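Local coordinates for protein AxyAgu115A (Amphibacillus xylanus NBRC 15112, PDB 6NPS) that probably hydrolyses alpha-linked glucuronic acid side groups from glucuronoxylan, as a family GH115 alpha-glucuronidase, at residues L127-E132 with Y159-K164; D385-L390 with F411-G416; D397-S402 with P834-Y839. The protein carries 3 engineered substitutions. All coordinates share one frame; numbering follows the deposited sequence.

Overall arrangement
Interaction 2 is a buried contact, its centre about 11 Å from the centre of the chain, whereas interactions 1 and 3 lie at the surface. Interactions 2 and 3 both draw on the long connection between the parallel strands 379-383 and 405-410: residues 385-390 near its start meet the next loop of the same barrel, and residues 397-402 near its end face the C-terminal beta-rich region. The nearest atoms of interactions 2 and 3 are about 8 Å apart. Interaction 1 sits about 35 Å, centre to centre, from both, in the N-terminal alpha/beta region. The chemistry differs accordingly: a slid aromatic pair in interaction 1, stacking with a histidine-to-carbonyl hydrogen bond in interaction 2, and a long salt bridge in interaction 3.

Interaction 1 of 3, residues L127-E132 with Y159-K164; sequences LFHLSE and YKYVSK
In the N-terminal alpha/beta region, where helix 120-133 lies against a four-stranded mixed sheet, His129 of the helix meets Tyr161 of the outermost strand 160-162. The touch is light and made by ring atoms alone: His129 NE2 comes to 3.9 Å from Tyr161 CD2, and His129 CE1 to 4.1 Å from Tyr161 CE2. The two rings are nearly parallel, with planes at 16°, yet they are slid so far apart that they barely overlap, and the centroids of the His129 and Tyr161 rings stand 5.3 Å from each other. The side chains themselves cross at about a right angle. Both extend from their backbones, CG lying anti to N in His129 (chi1 -166°) and in Tyr161 (chi1 173°). This reach spans the gap between helix and strand, since even the nearest alpha carbons, His129 CA and Ser163 CA, are 9.9 Å apart. One face of the Tyr161 ring also has the backbone Ser163 N 3.8 Å above its plane, toward the rim.

Tyr159 and Tyr161 both start toward the helix, but Tyr161 alone touches it. Tyr159, Tyr161 and Ser163 pair through their backbones with Val101, Phe99 and Phe97 of the neighbouring strand. That strand also supplies the other aromatic partners of His129: Phe99 meets it edge-to-face, and Phe97 meets it with inclined planes. Leu127 and Phe128, elsewhere on the helix, pack against helix 30-47. The arrangement is that of an alpha/beta sandwich, with a helix laid on one face of a sheet and a partly exposed aromatic pair where the helix faces the outermost strand.

Interaction 2 of 3, residues D385-L390 with F411-G416; sequences DNHGNL and FDYHGG
The Tyr413 ring lies between Asn386 on one face and Gly415 N on the other, with Gly416 O in plane at its edge. Its CG lies anti to the backbone N (chi1 -179°), which carries the ring out to Asn386. Asn386 CB sits 3.4 Å from the Tyr413 ring centroid, 7° off the normal, a CH-pi contact. The Asn386 amide continues the stack, its plane 3° from the ring's and CG 3.4 Å from Tyr413 CE1; Asn386 OD1 is bonded to Tyr353 OH. The edge of Tyr413 points toward the His387 ring face in an offset edge-to-face pair. His387 has Asp385 O and Gly416 O at its own edge, and NE2 donates to Gly416 O at 2.8 Å. Both segments follow adjacent parallel strands, 379-383 and 405-410, at their C-terminal ends in the family's TIM barrel. A leucine in place of Tyr413 would probably leave Asn386 without its stacking surface and His387 without its edge-to-face partner. Within residues 385-390, Asp385 OD1 accepts from His387 N, an Asx turn, and from Asn389 N, the two on opposite faces of the carboxylate plane. Asp385 OD2 receives Asn389 ND2 on its syn lone pair and also binds Trp906 and Asn870.

Interaction 3 of 3, residues D397-S402 with P834-Y839; sequences DMRKHS and PTDTHY
The turn that carries Asp836 to Arg399 begins at Pro834, which comes just after strand 828-833 and is preceded by a cis peptide bond. Pro834 O accepts from Tyr839 OH at 2.9 Å, in the carbonyl plane and on a lone pair, a bond that joins the two ends of the segment. Thr835 comes next, its OG1 bonded to Asp440 at the end of helix 428-440. Asp836 is the residue that meets the other segment. Its CG lies between the backbone N and the carbonyl carbon (chi1 56°), and OD2 approaches Arg399 NH1 at 3.6 Å, a long salt bridge. The oxygen lies at the guanidinium edge, near its plane; with the carboxylate turned 51° from that plane and one oxygen at one nitrogen, this is a loose single-point pairing rather than a flat two-point one. The arginine does much of the spanning: the CA atoms of Arg399 and Asp836 are 12.1 Å apart, and the Arg399 chain bends at chi3 (73°). Arg399 NH2 also binds a glycerol molecule. Thr837 follows, its CB 3.7 Å above the plane of the Tyr839 ring, toward the rim. His838 rests on Pro937, and Tyr839 closes the segment with a backbone bond to Val935. The arrangement is that of a long salt bridge at the surface between a TIM-barrel loop and a loop of the C-terminal domain.

Interaction 1 of 3, residues L127-E132 with Y159-K164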
loop_
_atom_site.group_PDB
_atom_site.type_symbol
_atom_site.label_atom_id
_atom_site.label_comp_id
_atom_site.label_asym_id
_atom_site.label_seq_id
_atom_site.Cartn_x
_atom_site.Cartn_y
_atom_site.Cartn_z
ATOM N N LEU A 127 -42.232 5.584 44.312
ATOM C CA LEU A 127 -42.243 7.021 44.044
ATOM C C LEU A 127 -41.940 7.316 42.579
ATOM O O LEU A 127 -42.681 8.047 41.912
ATOM C CB LEU A 127 -41.250 7.718 44.960
ATOM C CG LEU A 127 -41.813 7.837 46.378
ATOM C CD1 LEU A 127 -40.712 8.223 47.351
ATOM C CD2 LEU A 127 -42.990 8.837 46.482
ATOM N N PHE A 128 -40.883 6.716 42.035
ATOM C CA PHE A 128 -40.593 6.968 40.634
ATOM C C PHE A 128 -41.636 6.328 39.714
ATOM O O PHE A 128 -41.773 6.751 38.562
ATOM C CB PHE A 128 -39.192 6.461 40.313
ATOM C CG PHE A 128 -38.081 7.367 40.819
ATOM C CD1 PHE A 128 -38.219 8.759 40.781
ATOM C CD2 PHE A 128 -36.895 6.827 41.319
ATOM C CE1 PHE A 128 -37.168 9.605 41.202
ATOM C CE2 PHE A 128 -35.851 7.660 41.743
ATOM C CZ PHE A 128 -35.987 9.051 41.672
ATOM N N HIS A 129 -42.378 5.325 40.186
ATOM C CA HIS A 129 -43.510 4.829 39.400
ATOM C C HIS A 129 -44.554 5.927 39.216
ATOM O O HIS A 129 -45.134 6.069 38.130
ATOM C CB HIS A 129 -44.119 3.598 40.076
ATOM C CG HIS A 129 -45.047 2.818 39.205
ATOM N ND1 HIS A 129 -44.607 1.978 38.203
ATOM C CD2 HIS A 129 -46.402 2.730 39.205
ATOM C CE1 HIS A 129 -45.650 1.406 37.625
ATOM N NE2 HIS A 129 -46.751 1.855 38.206
ATOM N N LEU A 130 -44.798 6.734 40.255
ATOM C CA LEU A 130 -45.684 7.882 40.063
ATOM C C LEU A 130 -45.134 8.792 38.972
ATOM O O LEU A 130 -45.861 9.207 38.055
ATOM C CB LEU A 130 -45.849 8.655 41.378
ATOM C CG LEU A 130 -46.545 10.024 41.233
ATOM C CD1 LEU A 130 -47.913 9.919 40.472
ATOM C CD2 LEU A 130 -46.748 10.697 42.626
ATOM N N SER A 131 -43.828 9.073 39.040
ATOM C CA SER A 131 -43.150 9.878 38.020
ATOM C C SER A 131 -43.366 9.318 36.616
ATOM O O SER A 131 -43.689 10.064 35.669
ATOM C CB SER A 131 -41.664 9.920 38.390
ATOM O OG SER A 131 -41.083 11.119 37.958
ATOM N N GLU A 132 -43.269 7.994 36.496
ATOM C CA GLU A 132 -43.485 7.308 35.220
ATOM C C GLU A 132 -44.918 7.476 34.698
ATOM O O GLU A 132 -45.120 7.722 33.509
ATOM C CB GLU A 132 -43.144 5.822 35.349
ATOM C CG GLU A 132 -43.362 5.023 34.073
ATOM C CD GLU A 132 -43.099 3.542 34.261
ATOM O OE1 GLU A 132 -42.309 3.187 35.161
ATOM O OE2 GLU A 132 -43.683 2.733 33.509
ATOM N N TYR A 159 -57.622 1.763 41.435
ATOM C CA TYR A 159 -56.299 1.454 40.907
ATOM C C TYR A 159 -55.479 0.744 41.970
ATOM O O TYR A 159 -55.472 1.151 43.132
ATOM C CB TYR A 159 -55.569 2.720 40.451
ATOM C CG TYR A 159 -54.445 2.385 39.526
ATOM C CD1 TYR A 159 -53.184 1.997 40.016
ATOM C CD2 TYR A 159 -54.637 2.410 38.151
ATOM C CE1 TYR A 159 -52.161 1.661 39.150
ATOM C CE2 TYR A 159 -53.626 2.078 37.275
ATOM C CZ TYR A 159 -52.392 1.710 37.765
ATOM O OH TYR A 159 -51.415 1.378 36.851
ATOM N N LYS A 160 -54.818 -0.346 41.576
ATOM C CA LYS A 160 -53.969 -1.101 42.494
ATOM C C LYS A 160 -52.931 -1.861 41.686
ATOM O O LYS A 160 -53.275 -2.592 40.757
ATOM C CB LYS A 160 -54.782 -2.079 43.360
ATOM C CG LYS A 160 -53.911 -2.945 44.313
ATOM C CD LYS A 160 -54.718 -4.173 44.790
ATOM C CE LYS A 160 -54.061 -4.901 45.933
ATOM N NZ LYS A 160 -54.876 -6.072 46.403
ATOM N N TYR A 161 -51.661 -1.676 42.037
ATOM C CA TYR A 161 -50.574 -2.385 41.388
ATOM C C TYR A 161 -49.578 -2.767 42.471
ATOM O O TYR A 161 -49.263 -1.928 43.323
ATOM C CB TYR A 161 -49.912 -1.511 40.302
ATOM C CG TYR A 161 -48.670 -2.139 39.721
ATOM C CD1 TYR A 161 -48.750 -3.307 38.964
ATOM C CD2 TYR A 161 -47.414 -1.603 39.975
ATOM C CE1 TYR A 161 -47.610 -3.908 38.460
ATOM C CE2 TYR A 161 -46.263 -2.186 39.458
ATOM C CZ TYR A 161 -46.362 -3.338 38.714
ATOM O OH TYR A 161 -45.216 -3.911 38.202
ATOM N N VAL A 162 -49.127 -4.034 42.462
ATOM C CA VAL A 162 -48.087 -4.556 43.361
ATOM C C VAL A 162 -46.919 -5.035 42.485
ATOM O O VAL A 162 -47.084 -5.979 41.699
ATOM C CB VAL A 162 -48.615 -5.708 44.236
ATOM C CG1 VAL A 162 -47.517 -6.278 45.124
ATOM C CG2 VAL A 162 -49.845 -5.279 45.074
ATOM N N SER A 163 -45.754 -4.382 42.582
ATOM C CA SER A 163 -44.617 -4.752 41.730
ATOM C C SER A 163 -44.109 -6.152 42.107
ATOM O O SER A 163 -44.512 -6.730 43.124
ATOM C CB SER A 163 -43.502 -3.711 41.859
ATOM O OG SER A 163 -42.953 -3.716 43.184
ATOM N N LYS A 164 -43.170 -6.692 41.333
ATOM C CA LYS A 164 -42.603 -8.012 41.638
ATOM C C LYS A 164 -41.125 -7.886 42.025
ATOM O O LYS A 164 -40.464 -6.938 41.601
ATOM C CB LYS A 164 -42.759 -8.954 40.443
ATOM C CG LYS A 164 -44.198 -9.161 39.999
ATOM C CD LYS A 164 -44.266 -9.946 38.700
ATOM C CE LYS A 164 -45.671 -10.470 38.445
ATOM N NZ LYS A 164 -45.789 -11.920 38.766
#

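Interaction 2 of 3, residues D385-L390 with F411-G416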
loop_
_atom_site.group_PDB
_atom_site.type_symbol
_atom_site.label_atom_id
_atom_site.label_comp_id
_atom_site.label_asym_id
_atom_site.label_seq_id
_atom_site.Cartn_x
_atom_site.Cartn_y
_atom_site.Cartn_z
ATOM N N ASP A 385 -15.705 -11.018 27.617
ATOM C CA ASP A 385 -14.347 -10.948 27.123
ATOM C C ASP A 385 -13.901 -9.506 26.869
ATOM O O ASP A 385 -12.936 -9.296 26.130
ATOM C CB ASP A 385 -14.209 -11.783 25.849
ATOM C CG ASP A 385 -15.070 -11.256 24.685
ATOM O OD1 ASP A 385 -15.856 -10.280 24.828
ATOM O OD2 ASP A 385 -14.952 -11.834 23.585
ATOM N N ASN A 386 -14.606 -8.518 27.437
ATOM C CA ASN A 386 -14.317 -7.087 27.366
ATOM C C ASN A 386 -14.880 -6.543 26.063
ATOM O O ASN A 386 -14.835 -5.333 25.846
ATOM C CB ASN A 386 -12.814 -6.743 27.527
ATOM C CG ASN A 386 -12.315 -7.069 28.930
ATOM O OD1 ASN A 386 -12.897 -6.588 29.906
ATOM N ND2 ASN A 386 -11.278 -7.892 29.044
ATOM N N HIS A 387 -15.474 -7.393 25.224
ATOM C CA HIS A 387 -16.043 -6.959 23.961
ATOM C C HIS A 387 -17.489 -7.371 23.812
ATOM O O HIS A 387 -18.033 -7.280 22.713
ATOM C CB HIS A 387 -15.186 -7.481 22.824
ATOM C CG HIS A 387 -13.855 -6.807 22.807
ATOM N ND1 HIS A 387 -13.581 -5.731 21.988
ATOM C CD2 HIS A 387 -12.761 -6.993 23.581
ATOM C CE1 HIS A 387 -12.358 -5.304 22.232
ATOM N NE2 HIS A 387 -11.837 -6.046 23.205
ATOM N N GLY A 388 -18.123 -7.817 24.893
ATOM C CA GLY A 388 -19.536 -8.104 24.840
ATOM C C GLY A 388 -19.884 -9.539 24.516
ATOM O O GLY A 388 -21.070 -9.835 24.280
ATOM N N ASN A 389 -18.909 -10.441 24.547
ATOM C CA ASN A 389 -19.122 -11.871 24.355
ATOM C C ASN A 389 -18.859 -12.556 25.687
ATOM O O ASN A 389 -17.771 -12.404 26.248
ATOM C CB ASN A 389 -18.182 -12.416 23.284
ATOM C CG ASN A 389 -18.237 -11.594 22.024
ATOM O OD1 ASN A 389 -19.273 -11.594 21.310
ATOM N ND2 ASN A 389 -17.138 -10.879 21.724
ATOM N N LEU A 390 -19.848 -13.284 26.201
ATOM C CA LEU A 390 -19.610 -14.025 27.436
ATOM C C LEU A 390 -18.428 -14.969 27.272
ATOM O O LEU A 390 -18.031 -15.324 26.157
ATOM C CB LEU A 390 -20.832 -14.841 27.844
ATOM C CG LEU A 390 -22.160 -14.075 27.875
ATOM C CD1 LEU A 390 -23.281 -14.967 28.444
ATOM C CD2 LEU A 390 -22.073 -12.755 28.657
ATOM N N PHE A 411 -20.102 -2.209 27.746
ATOM C CA PHE A 411 -20.485 -1.305 26.668
ATOM C C PHE A 411 -19.347 -0.383 26.283
ATOM O O PHE A 411 -19.527 0.441 25.386
ATOM C CB PHE A 411 -21.669 -0.393 27.074
ATOM C CG PHE A 411 -22.959 -1.115 27.378
ATOM C CD1 PHE A 411 -23.172 -2.425 26.983
ATOM C CD2 PHE A 411 -23.977 -0.450 28.055
ATOM C CE1 PHE A 411 -24.376 -3.063 27.226
ATOM C CE2 PHE A 411 -25.184 -1.101 28.331
ATOM C CZ PHE A 411 -25.377 -2.409 27.930
ATOM N N ASP A 412 -18.203 -0.468 26.978
ATOM C CA ASP A 412 -17.097 0.481 26.885
ATOM C C ASP A 412 -15.869 -0.240 27.402
ATOM O O ASP A 412 -15.960 -0.962 28.393
ATOM C CB ASP A 412 -17.423 1.728 27.715
ATOM C CG ASP A 412 -16.485 2.911 27.469
ATOM O OD1 ASP A 412 -15.307 2.855 27.892
ATOM O OD2 ASP A 412 -16.954 3.930 26.891
ATOM N N TYR A 413 -14.737 -0.096 26.725
ATOM C CA TYR A 413 -13.549 -0.794 27.181
ATOM C C TYR A 413 -12.289 -0.070 26.731
ATOM O O TYR A 413 -12.143 0.281 25.562
ATOM C CB TYR A 413 -13.534 -2.228 26.667
ATOM C CG TYR A 413 -12.324 -3.020 27.120
ATOM C CD1 TYR A 413 -12.051 -3.198 28.483
ATOM C CD2 TYR A 413 -11.478 -3.629 26.184
ATOM C CE1 TYR A 413 -10.942 -3.920 28.917
ATOM C CE2 TYR A 413 -10.412 -4.379 26.596
ATOM C CZ TYR A 413 -10.143 -4.515 27.955
ATOM O OH TYR A 413 -9.078 -5.239 28.364
ATOM N N HIS A 414 -11.355 0.065 27.640
ATOM C CA HIS A 414 -10.052 0.663 27.367
ATOM C C HIS A 414 -9.054 -0.484 27.419
ATOM O O HIS A 414 -8.648 -0.899 28.506
ATOM C CB HIS A 414 -9.781 1.738 28.417
ATOM C CG HIS A 414 -8.499 2.485 28.235
ATOM N ND1 HIS A 414 -8.247 3.279 27.132
ATOM C CD2 HIS A 414 -7.400 2.577 29.028
ATOM C CE1 HIS A 414 -7.054 3.837 27.265
ATOM N NE2 HIS A 414 -6.523 3.425 28.403
ATOM N N GLY A 415 -8.640 -0.997 26.268
ATOM C CA GLY A 415 -7.748 -2.148 26.252
ATOM C C GLY A 415 -7.713 -2.740 24.859
ATOM O O GLY A 415 -8.194 -2.124 23.911
ATOM N N GLY A 416 -7.140 -3.939 24.741
ATOM C CA GLY A 416 -7.001 -4.570 23.433
ATOM C C GLY A 416 -8.209 -5.388 22.974
ATOM O O GLY A 416 -9.080 -5.732 23.778
#

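Interaction 3 of 3, residues D397-S402 with P834-Y839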
loop_
_atom_site.group_PDB
_atom_site.type_symbol
_atom_site.label_atom_id
_atom_site.label_comp_id
_atom_site.label_asym_id
_atom_site.label_seq_id
_atom_site.Cartn_x
_atom_site.Cartn_y
_atom_site.Cartn_z
ATOM N N ASP A 397 -23.720 -28.508 37.849
ATOM C CA ASP A 397 -23.181 -28.725 39.191
ATOM C C ASP A 397 -22.822 -27.399 39.861
ATOM O O ASP A 397 -23.145 -27.185 41.033
ATOM C CB ASP A 397 -21.974 -29.654 39.144
ATOM C CG ASP A 397 -21.428 -29.963 40.528
ATOM O OD1 ASP A 397 -22.235 -30.129 41.475
ATOM O OD2 ASP A 397 -20.188 -30.027 40.680
ATOM N N MET A 398 -22.202 -26.472 39.111
ATOM C CA MET A 398 -21.885 -25.151 39.647
ATOM C C MET A 398 -23.128 -24.367 40.048
ATOM O O MET A 398 -23.046 -23.484 40.908
ATOM C CB MET A 398 -21.086 -24.350 38.623
ATOM C CG MET A 398 -19.647 -24.794 38.561
ATOM S SD MET A 398 -18.887 -24.058 37.141
ATOM C CE MET A 398 -19.110 -22.329 37.482
ATOM N N ARG A 399 -24.277 -24.637 39.425
ATOM C CA ARG A 399 -25.442 -23.837 39.764
ATOM C C ARG A 399 -25.978 -24.158 41.146
ATOM O O ARG A 399 -26.854 -23.442 41.637
ATOM C CB ARG A 399 -26.532 -24.028 38.699
ATOM C CG ARG A 399 -26.093 -23.429 37.342
ATOM C CD ARG A 399 -27.019 -23.874 36.216
ATOM N NE ARG A 399 -28.307 -23.209 36.301
ATOM C CZ ARG A 399 -29.135 -23.047 35.265
ATOM N NH1 ARG A 399 -28.818 -23.524 34.065
ATOM N NH2 ARG A 399 -30.283 -22.409 35.442
ATOM N N LYS A 400 -25.449 -25.192 41.789
ATOM C CA LYS A 400 -25.758 -25.478 43.185
ATOM C C LYS A 400 -25.102 -24.492 44.155
ATOM O O LYS A 400 -25.407 -24.529 45.354
ATOM C CB LYS A 400 -25.314 -26.903 43.503
ATOM C CG LYS A 400 -26.333 -27.975 43.139
ATOM C CD LYS A 400 -26.424 -29.027 44.271
ATOM C CE LYS A 400 -27.867 -29.464 44.607
ATOM N NZ LYS A 400 -28.641 -28.462 45.419
ATOM N N HIS A 401 -24.215 -23.624 43.674
ATOM C CA HIS A 401 -23.373 -22.821 44.562
ATOM C C HIS A 401 -24.218 -21.813 45.315
ATOM O O HIS A 401 -24.902 -20.972 44.720
ATOM C CB HIS A 401 -22.284 -22.111 43.762
ATOM C CG HIS A 401 -21.491 -21.117 44.559
ATOM N ND1 HIS A 401 -20.567 -21.493 45.516
ATOM C CD2 HIS A 401 -21.484 -19.764 44.542
ATOM C CE1 HIS A 401 -20.020 -20.413 46.048
ATOM N NE2 HIS A 401 -20.562 -19.352 45.478
ATOM N N SER A 402 -24.208 -21.912 46.629
ATOM C CA SER A 402 -24.883 -20.914 47.429
ATOM C C SER A 402 -24.056 -19.635 47.402
ATOM O O SER A 402 -22.840 -19.654 47.616
ATOM C CB SER A 402 -25.082 -21.441 48.852
ATOM O OG SER A 402 -25.115 -20.375 49.775
ATOM N N PRO A 834 -33.823 -24.289 23.953
ATOM C CA PRO A 834 -33.139 -23.564 25.044
ATOM C C PRO A 834 -31.613 -23.471 24.836
ATOM O O PRO A 834 -31.035 -24.341 24.193
ATOM C CB PRO A 834 -33.461 -24.418 26.301
ATOM C CG PRO A 834 -34.684 -25.152 25.948
ATOM C CD PRO A 834 -34.586 -25.449 24.463
ATOM N N THR A 835 -30.981 -22.433 25.384
ATOM C CA THR A 835 -29.584 -22.116 25.082
ATOM C C THR A 835 -28.566 -22.849 25.947
ATOM O O THR A 835 -27.381 -22.786 25.625
ATOM C CB THR A 835 -29.289 -20.624 25.270
ATOM O OG1 THR A 835 -29.454 -20.280 26.657
ATOM C CG2 THR A 835 -30.191 -19.790 24.449
ATOM N N ASP A 836 -28.969 -23.483 27.043
ATOM C CA ASP A 836 -28.034 -24.065 27.993
ATOM C C ASP A 836 -27.875 -25.569 27.847
ATOM O O ASP A 836 -27.101 -26.170 28.605
ATOM C CB ASP A 836 -28.459 -23.737 29.427
ATOM C CG ASP A 836 -29.889 -24.196 29.751
ATOM O OD1 ASP A 836 -30.796 -24.074 28.893
ATOM O OD2 ASP A 836 -30.109 -24.655 30.892
ATOM N N THR A 837 -28.586 -26.203 26.912
ATOM C CA THR A 837 -28.457 -27.641 26.727
ATOM C C THR A 837 -27.279 -27.948 25.822
ATOM O O THR A 837 -27.092 -27.295 24.793
ATOM C CB THR A 837 -29.711 -28.233 26.078
ATOM O OG1 THR A 837 -30.884 -27.762 26.756
ATOM C CG2 THR A 837 -29.643 -29.765 26.076
ATOM N N HIS A 838 -26.527 -28.989 26.177
ATOM C CA HIS A 838 -25.568 -29.615 25.271
ATOM C C HIS A 838 -26.320 -30.723 24.535
ATOM O O HIS A 838 -26.606 -31.784 25.104
ATOM C CB HIS A 838 -24.355 -30.135 26.043
ATOM C CG HIS A 838 -23.566 -29.052 26.728
ATOM N ND1 HIS A 838 -22.325 -28.633 26.289
ATOM C CD2 HIS A 838 -23.854 -28.288 27.812
ATOM C CE1 HIS A 838 -21.881 -27.665 27.074
ATOM N NE2 HIS A 838 -22.789 -27.438 28.008
ATOM N N TYR A 839 -26.650 -30.472 23.266
ATOM C CA TYR A 839 -27.443 -31.396 22.477
ATOM C C TYR A 839 -26.573 -32.530 21.952
ATOM O O TYR A 839 -25.368 -32.368 21.762
ATOM C CB TYR A 839 -28.086 -30.636 21.300
ATOM C CG TYR A 839 -29.082 -29.597 21.748
ATOM C CD1 TYR A 839 -28.774 -28.238 21.729
ATOM C CD2 TYR A 839 -30.350 -29.985 22.205
ATOM C CE1 TYR A 839 -29.701 -27.285 22.149
ATOM C CE2 TYR A 839 -31.268 -29.069 22.632
ATOM C CZ TYR A 839 -30.955 -27.721 22.602
ATOM O OH TYR A 839 -31.908 -26.814 23.042
#